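Local coordinates for single-stranded-DNA-specific exonuclease RecJ (PDB 2ZXR), which degrades single-stranded DNA exonucleolytically from the 5' to the 3' end, using divalent metal ions, with no detectable activity on single-stranded RNA, at residues R473-F482 with A491-L499. Numbering follows the deposited sequence.
Sequences RLGEGRHLAF and AWKQGDLAL
L480 and A491 form a hydrogen-bonded antiparallel pair of the β-hairpin made by strands 479-484 and 487-492, linked by two backbone bonds: L480 N donates to A491 O over 2.9 Å, and A491 N returns a bond of 3.0 Å to L480 O. Where the strands give way to loops, K493 N still reaches R478 O at 3.0 Å, one residue past the end of strand 487-492. Beyond it, K493 NZ donates a hydrogen bond to Q494 O within its own loop, with a long salt bridge to D496.

At the neighbouring non-hydrogen-bonded pair, H479 and W492, the backbones come close, with a CA-H...O contact from H479 CA to A491 O, and the imidazole lies in an offset stack on the six-membered ring of W492, centroids 4.1 Å apart and planes 11° from parallel. H479 CB adds a CH-pi contact above that same ring, while L474 CD1 covers the other imidazole face; R478 CB touches the indole at CE3, 3.6 Å away.

The other sheet face, carrying L480, A491 and F482, is apolar. With chi1 at 71°, L480 has CG wedged between its backbone N and carbonyl carbon, and its CD2 meets L499 CD2 tip to tip at 3.9 Å and packs alongside K493 CB. F482 approaches L499 more loosely, and L527 of strand 517-528 touches F482, A491 and L499.

This part of the RecJ OB domain, away from the metal site, thus divides its chemistry by face: aromatic stacking joins the strands on one, while apolar packing on the other ties the hairpin and the following loop to the neighbouring strand.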
loop_
_atom_site.group_PDB
_atom_site.type_symbol
_atom_site.label_atom_id
_atom_site.label_comp_id
_atom_site.label_asym_id
_atom_site.label_seq_id
_atom_site.Cartn_x
_atom_site.Cartn_y
_atom_site.Cartn_z
ATOM N N ARG A 473 -8.497 14.950 24.170
ATOM C CA ARG A 473 -9.304 13.789 23.816
ATOM C C ARG A 473 -10.492 14.191 22.936
ATOM O O ARG A 473 -10.820 15.371 22.815
ATOM C CB ARG A 473 -9.820 13.099 25.086
ATOM C CG ARG A 473 -10.615 11.813 24.831
ATOM C CD ARG A 473 -11.512 11.446 26.014
ATOM N NE ARG A 473 -10.945 10.442 26.915
ATOM C CZ ARG A 473 -9.769 10.551 27.529
ATOM N NH1 ARG A 473 -9.009 11.623 27.343
ATOM N NH2 ARG A 473 -9.357 9.594 28.348
ATOM N N LEU A 474 -11.115 13.197 22.313
ATOM C CA LEU A 474 -12.277 13.399 21.456
ATOM C C LEU A 474 -13.225 12.263 21.792
ATOM O O LEU A 474 -13.206 11.207 21.147
ATOM C CB LEU A 474 -11.894 13.306 19.982
ATOM C CG LEU A 474 -10.895 14.314 19.419
ATOM C CD1 LEU A 474 -10.617 13.985 17.949
ATOM C CD2 LEU A 474 -11.449 15.719 19.569
ATOM N N GLY A 475 -14.049 12.481 22.813
ATOM C CA GLY A 475 -14.975 11.453 23.244
ATOM C C GLY A 475 -14.568 10.959 24.617
ATOM O O GLY A 475 -14.216 11.762 25.477
ATOM N N GLU A 476 -14.598 9.647 24.825
ATOM C CA GLU A 476 -14.239 9.062 26.115
ATOM C C GLU A 476 -13.153 8.002 25.980
ATOM O O GLU A 476 -12.839 7.294 26.946
ATOM C CB GLU A 476 -15.467 8.413 26.768
ATOM C CG GLU A 476 -16.501 9.377 27.332
ATOM C CD GLU A 476 -16.003 10.122 28.558
ATOM O OE1 GLU A 476 -16.846 10.686 29.290
ATOM O OE2 GLU A 476 -14.772 10.150 28.789
ATOM N N GLY A 477 -12.588 7.877 24.783
ATOM C CA GLY A 477 -11.558 6.875 24.591
ATOM C C GLY A 477 -10.477 7.232 23.595
ATOM O O GLY A 477 -10.230 8.406 23.304
ATOM N N ARG A 478 -9.841 6.182 23.082
ATOM C CA ARG A 478 -8.754 6.252 22.108
ATOM C C ARG A 478 -8.534 7.541 21.322
ATOM O O ARG A 478 -7.451 8.118 21.353
ATOM C CB ARG A 478 -8.900 5.113 21.098
ATOM C CG ARG A 478 -8.626 3.752 21.655
ATOM C CD ARG A 478 -9.688 3.329 22.626
ATOM N NE ARG A 478 -9.288 2.088 23.264
ATOM C CZ ARG A 478 -8.289 1.994 24.132
ATOM N NH1 ARG A 478 -7.600 3.080 24.472
ATOM N NH2 ARG A 478 -7.967 0.810 24.638
ATOM N N HIS A 479 -9.561 7.968 20.601
ATOM C CA HIS A 479 -9.486 9.149 19.753
ATOM C C HIS A 479 -8.979 10.407 20.438
ATOM O O HIS A 479 -9.509 10.803 21.466
ATOM C CB HIS A 479 -10.858 9.413 19.143
ATOM C CG HIS A 479 -10.800 10.030 17.786
ATOM N ND1 HIS A 479 -11.923 10.452 17.113
ATOM C CD2 HIS A 479 -9.753 10.279 16.966
ATOM C CE1 HIS A 479 -11.572 10.936 15.935
ATOM N NE2 HIS A 479 -10.260 10.842 15.821
ATOM N N LEU A 480 -7.953 11.030 19.854
ATOM C CA LEU A 480 -7.366 12.259 20.399
ATOM C C LEU A 480 -6.599 13.082 19.357
ATOM O O LEU A 480 -6.486 12.698 18.181
ATOM C CB LEU A 480 -6.426 11.934 21.570
ATOM C CG LEU A 480 -5.077 11.241 21.325
ATOM C CD1 LEU A 480 -4.059 12.261 20.873
ATOM C CD2 LEU A 480 -4.575 10.584 22.607
ATOM N N ALA A 481 -6.061 14.211 19.807
ATOM C CA ALA A 481 -5.310 15.099 18.940
ATOM C C ALA A 481 -4.257 15.847 19.738
ATOM O O ALA A 481 -4.476 16.203 20.895
ATOM C CB ALA A 481 -6.252 16.078 18.275
ATOM N N PHE A 482 -3.107 16.080 19.120
ATOM C CA PHE A 482 -2.018 16.798 19.775
ATOM C C PHE A 482 -1.105 17.410 18.722
ATOM O O PHE A 482 -1.356 17.267 17.521
ATOM C CB PHE A 482 -1.232 15.853 20.690
ATOM C CG PHE A 482 -0.595 14.708 19.978
ATOM C CD1 PHE A 482 0.711 14.801 19.509
ATOM C CD2 PHE A 482 -1.313 13.537 19.745
ATOM C CE1 PHE A 482 1.295 13.745 18.814
ATOM C CE2 PHE A 482 -0.742 12.477 19.052
ATOM C CZ PHE A 482 0.565 12.582 18.586
ATOM N N ALA A 491 -5.149 10.872 16.146
ATOM C CA ALA A 491 -4.797 9.481 16.383
ATOM C C ALA A 491 -5.743 8.700 17.293
ATOM O O ALA A 491 -6.510 9.267 18.063
ATOM C CB ALA A 491 -3.377 9.429 16.969
ATOM N N TRP A 492 -5.656 7.385 17.199
ATOM C CA TRP A 492 -6.430 6.490 18.041
ATOM C C TRP A 492 -5.405 5.825 18.952
ATOM O O TRP A 492 -4.723 4.874 18.556
ATOM C CB TRP A 492 -7.153 5.447 17.193
ATOM C CG TRP A 492 -8.234 6.066 16.397
ATOM C CD1 TRP A 492 -8.104 6.796 15.246
ATOM C CD2 TRP A 492 -9.617 6.124 16.756
ATOM N NE1 TRP A 492 -9.322 7.309 14.872
ATOM C CE2 TRP A 492 -10.268 6.913 15.782
ATOM C CE3 TRP A 492 -10.369 5.584 17.814
ATOM C CZ2 TRP A 492 -11.640 7.179 15.834
ATOM C CZ3 TRP A 492 -11.735 5.847 17.864
ATOM C CH2 TRP A 492 -12.356 6.639 16.880
ATOM N N LYS A 493 -5.287 6.342 20.171
ATOM C CA LYS A 493 -4.316 5.821 21.113
ATOM C C LYS A 493 -4.623 4.407 21.559
ATOM O O LYS A 493 -5.650 4.148 22.179
ATOM C CB LYS A 493 -4.211 6.737 22.335
ATOM C CG LYS A 493 -3.140 6.308 23.332
ATOM C CD LYS A 493 -1.766 6.296 22.695
ATOM C CE LYS A 493 -0.681 5.915 23.687
ATOM N NZ LYS A 493 -0.764 4.489 24.127
ATOM N N GLN A 494 -3.716 3.493 21.242
ATOM C CA GLN A 494 -3.876 2.098 21.631
ATOM C C GLN A 494 -3.958 2.083 23.148
ATOM O O GLN A 494 -3.032 2.522 23.819
ATOM C CB GLN A 494 -2.666 1.268 21.189
ATOM C CG GLN A 494 -2.402 1.290 19.696
ATOM C CD GLN A 494 -3.456 0.539 18.902
ATOM O OE1 GLN A 494 -4.662 0.776 19.064
ATOM N NE2 GLN A 494 -3.008 -0.377 18.036
ATOM N N GLY A 495 -5.081 1.588 23.662
ATOM C CA GLY A 495 -5.310 1.496 25.090
ATOM C C GLY A 495 -4.195 2.016 25.956
ATOM O O GLY A 495 -3.119 1.427 26.012
ATOM N N ASP A 496 -4.469 3.118 26.638
ATOM C CA ASP A 496 -3.508 3.759 27.516
ATOM C C ASP A 496 -3.893 5.205 27.636
ATOM O O ASP A 496 -4.104 5.708 28.735
ATOM C CB ASP A 496 -2.101 3.699 26.943
ATOM C CG ASP A 496 -1.282 2.557 27.520
ATOM O OD1 ASP A 496 -1.138 2.492 28.767
ATOM O OD2 ASP A 496 -0.776 1.732 26.723
ATOM N N LEU A 497 -3.984 5.871 26.490
ATOM C CA LEU A 497 -4.319 7.290 26.449
ATOM C C LEU A 497 -3.202 7.958 27.219
ATOM O O LEU A 497 -2.439 7.289 27.916
ATOM C CB LEU A 497 -5.692 7.563 27.079
ATOM C CG LEU A 497 -6.884 7.011 26.273
ATOM C CD1 LEU A 497 -6.826 5.493 26.241
ATOM C CD2 LEU A 497 -8.188 7.460 26.881
ATOM N N ALA A 498 -3.084 9.269 27.102
ATOM C CA ALA A 498 -1.973 9.943 27.760
ATOM C C ALA A 498 -0.737 9.441 26.993
ATOM O O ALA A 498 -0.401 8.251 27.012
ATOM C CB ALA A 498 -1.890 9.544 29.239
ATOM N N LEU A 499 -0.079 10.352 26.298
ATOM C CA LEU A 499 1.091 9.995 25.516
ATOM C C LEU A 499 2.383 10.062 26.325
ATOM O O LEU A 499 2.519 10.876 27.246
ATOM C CB LEU A 499 1.212 10.926 24.304
ATOM C CG LEU A 499 0.056 11.022 23.302
ATOM C CD1 LEU A 499 -0.400 9.620 22.920
ATOM C CD2 LEU A 499 -1.087 11.817 23.895
#